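Side-chain contacts in mitomycin biosynthesis 6-O-methyltransferase (Streptomyces lavendulae, PDB 3GWZ), which catalyses the transfer of a methyl group from S-adenosyl-L-methionine to the quinone hydroxyl of 6-demethylmitomycins A and B, giving mitomycins A and B: residues A[132-136]-A[137-141]; A[309-312]-A[313-316]; A[104-107]-A[108-111]; A[38-41]-A[42-46]. All coordinates share one frame; numbering follows the deposited sequence.

Contact 1: residues A[132-136]-A[137-141]; sequences RFQAA and PWHWR
F133 and H139 meet edge to face in the dense part of this contact. The imidazole brings CD2 over the centre of the phenyl ring, 3.6 Å from F133 CE2, and the two planes stand at 83°. Across the contact F133 also meets W138, which comes in obliquely with its CH2 3.5 Å from F133 CE1. A face of the W138 indole lies against the methyl of A136, whose CB is 3.7 Å from the centroid of the six-membered ring. W138 reaches back over A136 because its CG sits between the backbone N and the carbonyl carbon (chi1 41°). Q134 covers a face of the imidazole, with its CA 3.7 Å from the H139 ring centroid.

The segments meet where helix 126-135 gives way to helix 137-144. A136 is the N-cap of the second helix. Its carbonyl O accepts a nearly straight bond from W140 N (3.2 Å) and a weak one from H139 N. F133, W138 and H139 form an aromatic cluster, which L178 and A182 of helix 173-197 also touch at F133.

The polar groups meet less directly, through water. One water donates to Q134 O and is hydrogen-bonded to H139 ND1, 2.7 Å away. A second accepts from Q134 NE2 and is hydrogen-bonded to H139 NE2 at 3.0 Å. Both imidazole nitrogens are thus occupied, while Q134 OE1 bonds to H56. W140 is buried, stacked on W140 of the second subunit. P137 is the exposed residue, on the solvent side.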
loop_
_atom_site.group_PDB
_atom_site.type_symbol
_atom_site.label_atom_id
_atom_site.label_comp_id
_atom_site.label_asym_id
_atom_site.label_seq_id
_atom_site.Cartn_x
_atom_site.Cartn_y
_atom_site.Cartn_z
ATOM N N ARG A 132 0.799 -7.838 14.406
ATOM C CA ARG A 132 2.251 -7.750 14.245
ATOM C C ARG A 132 2.991 -7.589 15.568
ATOM O O ARG A 132 4.104 -8.084 15.726
ATOM C CB ARG A 132 2.620 -6.623 13.268
ATOM C CG ARG A 132 2.263 -6.978 11.825
ATOM C CD ARG A 132 2.244 -5.784 10.883
ATOM N NE ARG A 132 2.009 -6.245 9.518
ATOM C CZ ARG A 132 0.814 -6.570 9.031
ATOM N NH1 ARG A 132 -0.270 -6.462 9.793
ATOM N NH2 ARG A 132 0.699 -6.994 7.775
ATOM N N PHE A 133 2.364 -6.881 16.506
ATOM C CA PHE A 133 2.869 -6.716 17.877
ATOM C C PHE A 133 2.932 -8.084 18.560
ATOM O O PHE A 133 3.952 -8.460 19.134
ATOM C CB PHE A 133 1.914 -5.755 18.616
ATOM C CG PHE A 133 2.245 -5.502 20.083
ATOM C CD1 PHE A 133 3.536 -5.237 20.496
ATOM C CD2 PHE A 133 1.221 -5.455 21.027
ATOM C CE1 PHE A 133 3.818 -4.978 21.850
ATOM C CE2 PHE A 133 1.486 -5.191 22.378
ATOM C CZ PHE A 133 2.796 -4.949 22.783
ATOM N N GLN A 134 1.840 -8.834 18.467
ATOM C CA GLN A 134 1.741 -10.161 19.075
ATOM C C GLN A 134 2.666 -11.195 18.425
ATOM O O GLN A 134 2.994 -12.216 19.033
ATOM C CB GLN A 134 0.302 -10.666 18.979
ATOM C CG GLN A 134 -0.688 -9.868 19.801
ATOM C CD GLN A 134 -2.120 -10.222 19.466
ATOM O OE1 GLN A 134 -2.379 -11.147 18.688
ATOM N NE2 GLN A 134 -3.062 -9.478 20.035
ATOM N N ALA A 135 3.062 -10.942 17.185
ATOM C CA ALA A 135 3.947 -11.856 16.466
ATOM C C ALA A 135 5.323 -11.936 17.125
ATOM O O ALA A 135 6.003 -12.961 17.040
ATOM C CB ALA A 135 4.080 -11.423 15.013
ATOM N N ALA A 136 5.732 -10.849 17.779
ATOM C CA ALA A 136 7.023 -10.798 18.456
ATOM C C ALA A 136 7.187 -11.927 19.464
ATOM O O ALA A 136 6.284 -12.198 20.259
ATOM C CB ALA A 136 7.225 -9.447 19.150
ATOM N N PRO A 137 8.360 -12.579 19.449
ATOM C CA PRO A 137 8.608 -13.721 20.336
ATOM C C PRO A 137 8.482 -13.333 21.806
ATOM O O PRO A 137 8.025 -14.142 22.611
ATOM C CB PRO A 137 10.048 -14.128 19.987
ATOM C CG PRO A 137 10.637 -12.903 19.314
ATOM C CD PRO A 137 9.485 -12.352 18.528
ATOM N N TRP A 138 8.860 -12.104 22.151
ATOM C CA TRP A 138 8.826 -11.682 23.552
ATOM C C TRP A 138 7.409 -11.423 24.044
ATOM O O TRP A 138 7.133 -11.476 25.249
ATOM C CB TRP A 138 9.733 -10.460 23.787
ATOM C CG TRP A 138 9.673 -9.406 22.710
ATOM C CD1 TRP A 138 10.579 -9.214 21.711
ATOM C CD2 TRP A 138 8.660 -8.401 22.530
ATOM N NE1 TRP A 138 10.208 -8.151 20.930
ATOM C CE2 TRP A 138 9.031 -7.635 21.406
ATOM C CE3 TRP A 138 7.480 -8.077 23.211
ATOM C CZ2 TRP A 138 8.264 -6.566 20.940
ATOM C CZ3 TRP A 138 6.712 -7.014 22.748
ATOM C CH2 TRP A 138 7.115 -6.266 21.621
ATOM N N HIS A 139 6.510 -11.122 23.111
ATOM C CA HIS A 139 5.107 -10.968 23.450
ATOM C C HIS A 139 4.560 -12.365 23.775
ATOM O O HIS A 139 4.064 -12.609 24.867
ATOM C CB HIS A 139 4.370 -10.332 22.273
ATOM C CG HIS A 139 2.954 -9.936 22.563
ATOM N ND1 HIS A 139 1.958 -10.854 22.815
ATOM C CD2 HIS A 139 2.355 -8.718 22.576
ATOM C CE1 HIS A 139 0.817 -10.219 23.013
ATOM N NE2 HIS A 139 1.028 -8.922 22.869
ATOM N N TRP A 140 4.680 -13.288 22.822
ATOM C CA TRP A 140 4.246 -14.669 23.040
ATOM C C TRP A 140 4.895 -15.265 24.299
ATOM O O TRP A 140 4.255 -16.011 25.034
ATOM C CB TRP A 140 4.580 -15.522 21.809
ATOM C CG TRP A 140 4.000 -16.920 21.786
ATOM C CD1 TRP A 140 4.635 -18.083 22.132
ATOM C CD2 TRP A 140 2.692 -17.301 21.330
ATOM N NE1 TRP A 140 3.795 -19.157 21.948
ATOM C CE2 TRP A 140 2.596 -18.704 21.457
ATOM C CE3 TRP A 140 1.587 -16.588 20.847
ATOM C CZ2 TRP A 140 1.442 -19.409 21.116
ATOM C CZ3 TRP A 140 0.440 -17.287 20.511
ATOM C CH2 TRP A 140 0.377 -18.689 20.640
ATOM N N ARG A 141 6.161 -14.946 24.551
ATOM C CA ARG A 141 6.833 -15.552 25.709
ATOM C C ARG A 141 6.307 -15.055 27.052
ATOM O O ARG A 141 6.355 -15.775 28.051
ATOM C CB ARG A 141 8.359 -15.412 25.661
ATOM C CG ARG A 141 9.021 -16.412 26.615
ATOM C CD ARG A 141 10.536 -16.425 26.558
ATOM N NE ARG A 141 11.038 -16.959 25.296
ATOM C CZ ARG A 141 12.067 -17.793 25.197
ATOM N NH1 ARG A 141 12.697 -18.207 26.293
ATOM N NH2 ARG A 141 12.463 -18.215 24.001
HETATM O O HOH W 1 1.835 -13.186 21.449
HETATM O O HOH W 2 -1.539 -7.501 22.174
#

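Contact 2: residues A[309-312]-A[313-316]; sequences LIDE and RPAA
I310 and P314 make the apolar part of this contact. The CG2 methyl of I310 lies 3.8 Å from P314 CG, and the two side chains cross at a slant. This methyl is the branch of I310 anti to the backbone N, while CG1 lies beside that N (chi1 -62°). The pyrrolidine ring also packs over the main chain of the bend. Its CD is 3.5 Å from D311 O and 3.7 Å from E312 C. L319 of helix 316-329 touches both I310 and P314, and R93 of the second subunit packs on the same two residues.

The polar part is one weak hydrogen bond. R313 N gives its hydrogen to D311 OD1 at 3.1 Å, with an N-H...O angle of 130°. The carboxylate turns back to this amide because D311 CG lies between its own backbone N and carbonyl carbon (chi1 62°). This is the pattern of an Asx turn, here with a weak bond.

The charged groups do not pair. D311 OD1 and R313 NE are 6.8 Å apart.

The segments form the loop that leads from strand 302-308 of the methyltransferase domain to helix 316-329, with A315 as the helix N-cap. N308, which binds substrate, immediately precedes the loop. D311, E312 and R313 are exposed. The single apolar contact between side chains and the bent, weak bond imply a bend held only lightly by these groups, and the attraction between the D311 and R313 charges is probably weakened by solvent.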
loop_
_atom_site.group_PDB
_atom_site.type_symbol
_atom_site.label_atom_id
_atom_site.label_comp_id
_atom_site.label_asym_id
_atom_site.label_seq_id
_atom_site.Cartn_x
_atom_site.Cartn_y
_atom_site.Cartn_z
ATOM N N LEU A 309 -13.368 0.983 31.693
ATOM C CA LEU A 309 -13.978 0.788 33.003
ATOM C C LEU A 309 -14.711 -0.540 33.084
ATOM O O LEU A 309 -15.461 -0.898 32.181
ATOM C CB LEU A 309 -14.927 1.936 33.364
ATOM C CG LEU A 309 -14.303 3.019 34.255
ATOM C CD1 LEU A 309 -13.062 3.579 33.605
ATOM C CD2 LEU A 309 -15.295 4.124 34.549
ATOM N N ILE A 310 -14.483 -1.257 34.178
ATOM C CA ILE A 310 -15.168 -2.514 34.450
ATOM C C ILE A 310 -16.519 -2.233 35.091
ATOM O O ILE A 310 -16.586 -1.611 36.156
ATOM C CB ILE A 310 -14.366 -3.366 35.440
ATOM C CG1 ILE A 310 -13.003 -3.724 34.844
ATOM C CG2 ILE A 310 -15.169 -4.615 35.860
ATOM C CD1 ILE A 310 -13.107 -4.563 33.594
ATOM N N ASP A 311 -17.585 -2.677 34.435
ATOM C CA ASP A 311 -18.921 -2.560 34.996
ATOM C C ASP A 311 -19.423 -3.927 35.447
ATOM O O ASP A 311 -18.633 -4.850 35.664
ATOM C CB ASP A 311 -19.892 -1.906 34.005
ATOM C CG ASP A 311 -20.072 -2.713 32.734
ATOM O OD1 ASP A 311 -19.707 -3.907 32.715
ATOM O OD2 ASP A 311 -20.588 -2.149 31.746
ATOM N N GLU A 312 -20.740 -4.056 35.570
ATOM C CA GLU A 312 -21.338 -5.234 36.187
ATOM C C GLU A 312 -21.225 -6.486 35.324
ATOM O O GLU A 312 -21.144 -7.590 35.846
ATOM C CB GLU A 312 -22.804 -4.961 36.546
ATOM C CG GLU A 312 -22.991 -3.919 37.647
ATOM C CD GLU A 312 -22.367 -2.567 37.304
ATOM O OE1 GLU A 312 -22.414 -2.163 36.119
ATOM O OE2 GLU A 312 -21.829 -1.908 38.223
ATOM N N ARG A 313 -21.239 -6.319 34.008
ATOM C CA ARG A 313 -21.104 -7.469 33.116
ATOM C C ARG A 313 -20.138 -7.153 31.977
ATOM O O ARG A 313 -20.557 -6.862 30.864
ATOM C CB ARG A 313 -22.467 -7.897 32.561
ATOM C CG ARG A 313 -22.489 -9.342 32.078
ATOM C CD ARG A 313 -23.676 -9.618 31.179
ATOM N NE ARG A 313 -23.763 -8.635 30.106
ATOM C CZ ARG A 313 -24.536 -8.762 29.033
ATOM N NH1 ARG A 313 -25.291 -9.844 28.879
ATOM N NH2 ARG A 313 -24.547 -7.810 28.112
ATOM N N PRO A 314 -18.830 -7.190 32.269
ATOM C CA PRO A 314 -17.815 -6.849 31.263
ATOM C C PRO A 314 -17.837 -7.845 30.099
ATOM O O PRO A 314 -18.067 -9.036 30.312
ATOM C CB PRO A 314 -16.492 -6.976 32.029
ATOM C CG PRO A 314 -16.859 -7.111 33.475
ATOM C CD PRO A 314 -18.243 -7.653 33.537
ATOM N N ALA A 315 -17.614 -7.356 28.886
ATOM C CA ALA A 315 -17.490 -8.235 27.730
ATOM C C ALA A 315 -16.206 -9.042 27.840
ATOM O O ALA A 315 -15.231 -8.592 28.447
ATOM C CB ALA A 315 -17.488 -7.421 26.450
ATOM N N ALA A 316 -16.206 -10.237 27.262
ATOM C CA ALA A 316 -15.009 -11.071 27.246
ATOM C C ALA A 316 -13.784 -10.304 26.741
ATOM O O ALA A 316 -12.705 -10.427 27.305
ATOM C CB ALA A 316 -15.236 -12.319 26.413
#

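Contact 3: residues A[104-107]-A[108-111]; sequences LGHD and DLFA
L104 and L109 face each other across a tight hairpin, and both side chains set off toward the opposite segment. They slant across one another, and L104 CD1 comes 4.0 Å from L109 CB. The second methyl of L104, CD2, reaches A111 CB at the same distance. L104 thus touches both L109 and A111, which flank F110.

H106 approaches L109 from the turn. Its CB starts off away from the strand, but with CG between the backbone N and the carbonyl carbon (chi1 66°) the ring swings back. H106 CE1 then lies 3.8 Å from L109 CD1, in an oblique approach. The imidazole is also tied to the next residue. H106 ND1 donates to D107 OD2 at 2.7 Å, nearly in the ring plane, and the oxygen uses its anti lone pair. This bond probably fixes the ring's rotation.

The backbone makes a type I' beta turn from H106 to L109, with positive phi at D107 and D108. L109 N bonds to H106 O at 3.1 Å, closing the turn. L104 N bonds to L109 O further along.

The hairpin joins strands 102-103 and 109-111 in the dimerisation domain. Strand 109-111 is the middle of three antiparallel strands, with 72-73 on its other side. D108 points its carboxylate to R89 of helix 85-97 in a salt bridge and touches A74 and T75 of helix 74-81.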
loop_
_atom_site.group_PDB
_atom_site.type_symbol
_atom_site.label_atom_id
_atom_site.label_comp_id
_atom_site.label_asym_id
_atom_site.label_seq_id
_atom_site.Cartn_x
_atom_site.Cartn_y
_atom_site.Cartn_z
ATOM N N LEU A 104 -8.290 -21.387 -3.439
ATOM C CA LEU A 104 -9.097 -21.433 -4.663
ATOM C C LEU A 104 -9.397 -22.868 -5.111
ATOM O O LEU A 104 -10.295 -23.098 -5.919
ATOM C CB LEU A 104 -8.463 -20.614 -5.794
ATOM C CG LEU A 104 -8.403 -19.095 -5.556
ATOM C CD1 LEU A 104 -8.213 -18.353 -6.867
ATOM C CD2 LEU A 104 -9.642 -18.584 -4.828
ATOM N N GLY A 105 -8.645 -23.826 -4.572
ATOM C CA GLY A 105 -8.867 -25.232 -4.859
ATOM C C GLY A 105 -8.422 -25.659 -6.249
ATOM O O GLY A 105 -8.806 -26.727 -6.721
ATOM N N HIS A 106 -7.625 -24.824 -6.911
ATOM C CA HIS A 106 -7.024 -25.201 -8.190
ATOM C C HIS A 106 -5.723 -24.449 -8.437
ATOM O O HIS A 106 -5.545 -23.318 -7.974
ATOM C CB HIS A 106 -7.997 -24.973 -9.355
ATOM C CG HIS A 106 -8.341 -23.532 -9.595
ATOM N ND1 HIS A 106 -7.577 -22.706 -10.391
ATOM C CD2 HIS A 106 -9.375 -22.776 -9.153
ATOM C CE1 HIS A 106 -8.124 -21.503 -10.427
ATOM N NE2 HIS A 106 -9.214 -21.519 -9.681
ATOM N N ASP A 107 -4.809 -25.095 -9.150
ATOM C CA ASP A 107 -3.575 -24.455 -9.589
ATOM C C ASP A 107 -2.705 -23.956 -8.430
ATOM O O ASP A 107 -1.831 -23.111 -8.617
ATOM C CB ASP A 107 -3.903 -23.330 -10.584
ATOM C CG ASP A 107 -4.515 -23.864 -11.875
ATOM O OD1 ASP A 107 -3.801 -24.562 -12.622
ATOM O OD2 ASP A 107 -5.709 -23.619 -12.128
ATOM N N ASP A 108 -2.944 -24.493 -7.238
ATOM C CA ASP A 108 -2.158 -24.143 -6.055
ATOM C C ASP A 108 -2.349 -22.680 -5.668
ATOM O O ASP A 108 -1.487 -22.077 -5.023
ATOM C CB ASP A 108 -0.671 -24.442 -6.276
ATOM C CG ASP A 108 0.121 -24.463 -4.971
ATOM O OD1 ASP A 108 -0.467 -24.837 -3.933
ATOM O OD2 ASP A 108 1.321 -24.105 -4.975
ATOM N N LEU A 109 -3.490 -22.117 -6.047
ATOM C CA LEU A 109 -3.753 -20.697 -5.832
ATOM C C LEU A 109 -4.414 -20.365 -4.498
ATOM O O LEU A 109 -5.271 -21.098 -4.010
ATOM C CB LEU A 109 -4.629 -20.153 -6.961
ATOM C CG LEU A 109 -3.939 -20.069 -8.317
ATOM C CD1 LEU A 109 -4.962 -19.718 -9.384
ATOM C CD2 LEU A 109 -2.822 -19.039 -8.266
ATOM N N PHE A 110 -4.013 -19.236 -3.928
ATOM C CA PHE A 110 -4.665 -18.683 -2.757
ATOM C C PHE A 110 -4.983 -17.218 -3.009
ATOM O O PHE A 110 -4.305 -16.568 -3.800
ATOM C CB PHE A 110 -3.764 -18.840 -1.528
ATOM C CG PHE A 110 -3.579 -20.261 -1.110
ATOM C CD1 PHE A 110 -4.401 -20.821 -0.148
ATOM C CD2 PHE A 110 -2.604 -21.048 -1.697
ATOM C CE1 PHE A 110 -4.238 -22.148 0.241
ATOM C CE2 PHE A 110 -2.440 -22.361 -1.320
ATOM C CZ PHE A 110 -3.263 -22.912 -0.350
ATOM N N ALA A 111 -6.013 -16.704 -2.346
ATOM C CA ALA A 111 -6.463 -15.330 -2.577
ATOM C C ALA A 111 -6.770 -14.594 -1.284
ATOM O O ALA A 111 -7.055 -15.206 -0.258
ATOM C CB ALA A 111 -7.697 -15.315 -3.472
#

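Contact 4: residues A[38-41]-A[42-46]; sequences AEET and VNDIL
V42 N donates to A38 O at 2.9 Å with an N-H...O angle of 164°. It is one of four successive i to i+4 bonds here, within the long alpha helix 32-61 of the dimerisation domain. N43 N bonds to E39 O, D44 N to E40 O, and I45 N to T41 O, the last being longer at 3.2 Å.

The side chains lie against these same carbonyls. V42 CG2 comes 3.3 Å from A38 O. It is the branch beside the backbone N, with CG1 anti to that N (chi1 176°). I45 CG1 lies alongside T41 O. T41 turns its OG1 back to A37 O, a turn earlier.

One face is buried against the second subunit, where V118 meets A38 and V127 meets V42. E40 and D44 are both exposed. E40 OE1 and D44 OD2 are 4.7 Å apart without contact. A water lies within bonding distance of both carboxylates and may partly screen their charges. It has more acceptors nearby than protons to give, so its two bonds may not both be made at once. It lies 3.1 Å from E40 OE1 and 2.8 Å from D44 OD1.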
loop_
_atom_site.group_PDB
_atom_site.type_symbol
_atom_site.label_atom_id
_atom_site.label_comp_id
_atom_site.label_asym_id
_atom_site.label_seq_id
_atom_site.Cartn_x
_atom_site.Cartn_y
_atom_site.Cartn_z
ATOM N N ALA A 38 -18.734 -31.298 24.425
ATOM C CA ALA A 38 -17.981 -30.457 25.353
ATOM C C ALA A 38 -16.492 -30.623 25.110
ATOM O O ALA A 38 -15.746 -29.646 25.065
ATOM C CB ALA A 38 -18.325 -30.806 26.802
ATOM N N GLU A 39 -16.064 -31.870 24.951
ATOM C CA GLU A 39 -14.667 -32.159 24.663
ATOM C C GLU A 39 -14.211 -31.469 23.381
ATOM O O GLU A 39 -13.127 -30.894 23.342
ATOM C CB GLU A 39 -14.432 -33.670 24.573
ATOM C CG GLU A 39 -14.498 -34.375 25.922
ATOM C CD GLU A 39 -14.520 -35.888 25.791
ATOM O OE1 GLU A 39 -14.563 -36.384 24.644
ATOM O OE2 GLU A 39 -14.495 -36.580 26.832
ATOM N N GLU A 40 -15.046 -31.522 22.346
ATOM C CA GLU A 40 -14.723 -30.890 21.073
ATOM C C GLU A 40 -14.674 -29.367 21.205
ATOM O O GLU A 40 -13.788 -28.710 20.652
ATOM C CB GLU A 40 -15.722 -31.296 19.982
ATOM C CG GLU A 40 -15.528 -30.518 18.679
ATOM C CD GLU A 40 -16.200 -31.167 17.479
ATOM O OE1 GLU A 40 -16.174 -30.558 16.387
ATOM O OE2 GLU A 40 -16.746 -32.282 17.620
ATOM N N THR A 41 -15.628 -28.810 21.940
ATOM C CA THR A 41 -15.634 -27.375 22.194
ATOM C C THR A 41 -14.352 -26.914 22.902
ATOM O O THR A 41 -13.736 -25.924 22.509
ATOM C CB THR A 41 -16.865 -26.958 23.020
ATOM O OG1 THR A 41 -18.049 -27.246 22.269
ATOM C CG2 THR A 41 -16.813 -25.467 23.346
ATOM N N VAL A 42 -13.948 -27.638 23.938
ATOM C CA VAL A 42 -12.742 -27.277 24.676
ATOM C C VAL A 42 -11.494 -27.488 23.820
ATOM O O VAL A 42 -10.563 -26.682 23.853
ATOM C CB VAL A 42 -12.626 -28.064 25.999
ATOM C CG1 VAL A 42 -11.306 -27.744 26.706
ATOM C CG2 VAL A 42 -13.815 -27.750 26.910
ATOM N N ASN A 43 -11.473 -28.562 23.037
ATOM C CA ASN A 43 -10.331 -28.800 22.162
ATOM C C ASN A 43 -10.176 -27.681 21.143
ATOM O O ASN A 43 -9.057 -27.315 20.780
ATOM C CB ASN A 43 -10.445 -30.152 21.447
ATOM C CG ASN A 43 -9.097 -30.674 20.976
ATOM O OD1 ASN A 43 -8.159 -30.789 21.761
ATOM N ND2 ASN A 43 -8.992 -30.981 19.688
ATOM N N ASP A 44 -11.296 -27.145 20.662
ATOM C CA ASP A 44 -11.243 -26.022 19.726
ATOM C C ASP A 44 -10.583 -24.826 20.398
ATOM O O ASP A 44 -9.833 -24.073 19.766
ATOM C CB ASP A 44 -12.643 -25.613 19.250
ATOM C CG ASP A 44 -13.218 -26.565 18.209
ATOM O OD1 ASP A 44 -12.461 -27.393 17.655
ATOM O OD2 ASP A 44 -14.435 -26.472 17.947
ATOM N N ILE A 45 -10.877 -24.641 21.679
ATOM C CA ILE A 45 -10.250 -23.550 22.420
ATOM C C ILE A 45 -8.730 -23.725 22.449
ATOM O O ILE A 45 -7.987 -22.782 22.181
ATOM C CB ILE A 45 -10.799 -23.425 23.859
ATOM C CG1 ILE A 45 -12.278 -23.025 23.830
ATOM C CG2 ILE A 45 -9.974 -22.404 24.658
ATOM C CD1 ILE A 45 -12.969 -23.071 25.209
ATOM N N LEU A 46 -8.266 -24.933 22.762
ATOM C CA LEU A 46 -6.832 -25.193 22.808
ATOM C C LEU A 46 -6.186 -24.956 21.443
ATOM O O LEU A 46 -5.115 -24.354 21.355
ATOM C CB LEU A 46 -6.543 -26.626 23.278
ATOM C CG LEU A 46 -7.118 -27.058 24.626
ATOM C CD1 LEU A 46 -6.789 -28.514 24.892
ATOM C CD2 LEU A 46 -6.575 -26.173 25.740
HETATM O O HOH W 3 -13.541 -29.138 15.718
#

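The four contacts follow one another along the chain in the order 4, 3, 1, 2. Contacts 3 and 4 belong to the dimerisation domain, with centres 30 Å apart, and lie away from the cofactor and substrate sites. In contact 1 the F133 side chain is about 10 Å from bound S-adenosyl-L-homocysteine, about 4 Å from a bound 2-methyl-2,4-pentanediol and about 11 Å from the side chain of H279, the inferred proton acceptor. Contact 2 approaches the site from the methyltransferase domain, with the I310 side chain about 9 Å from that of H279. Contacts 1, 2 and 4 touch the second subunit; Q134 of contact 1 packs on L46 of that subunit, the residue that closes contact 4.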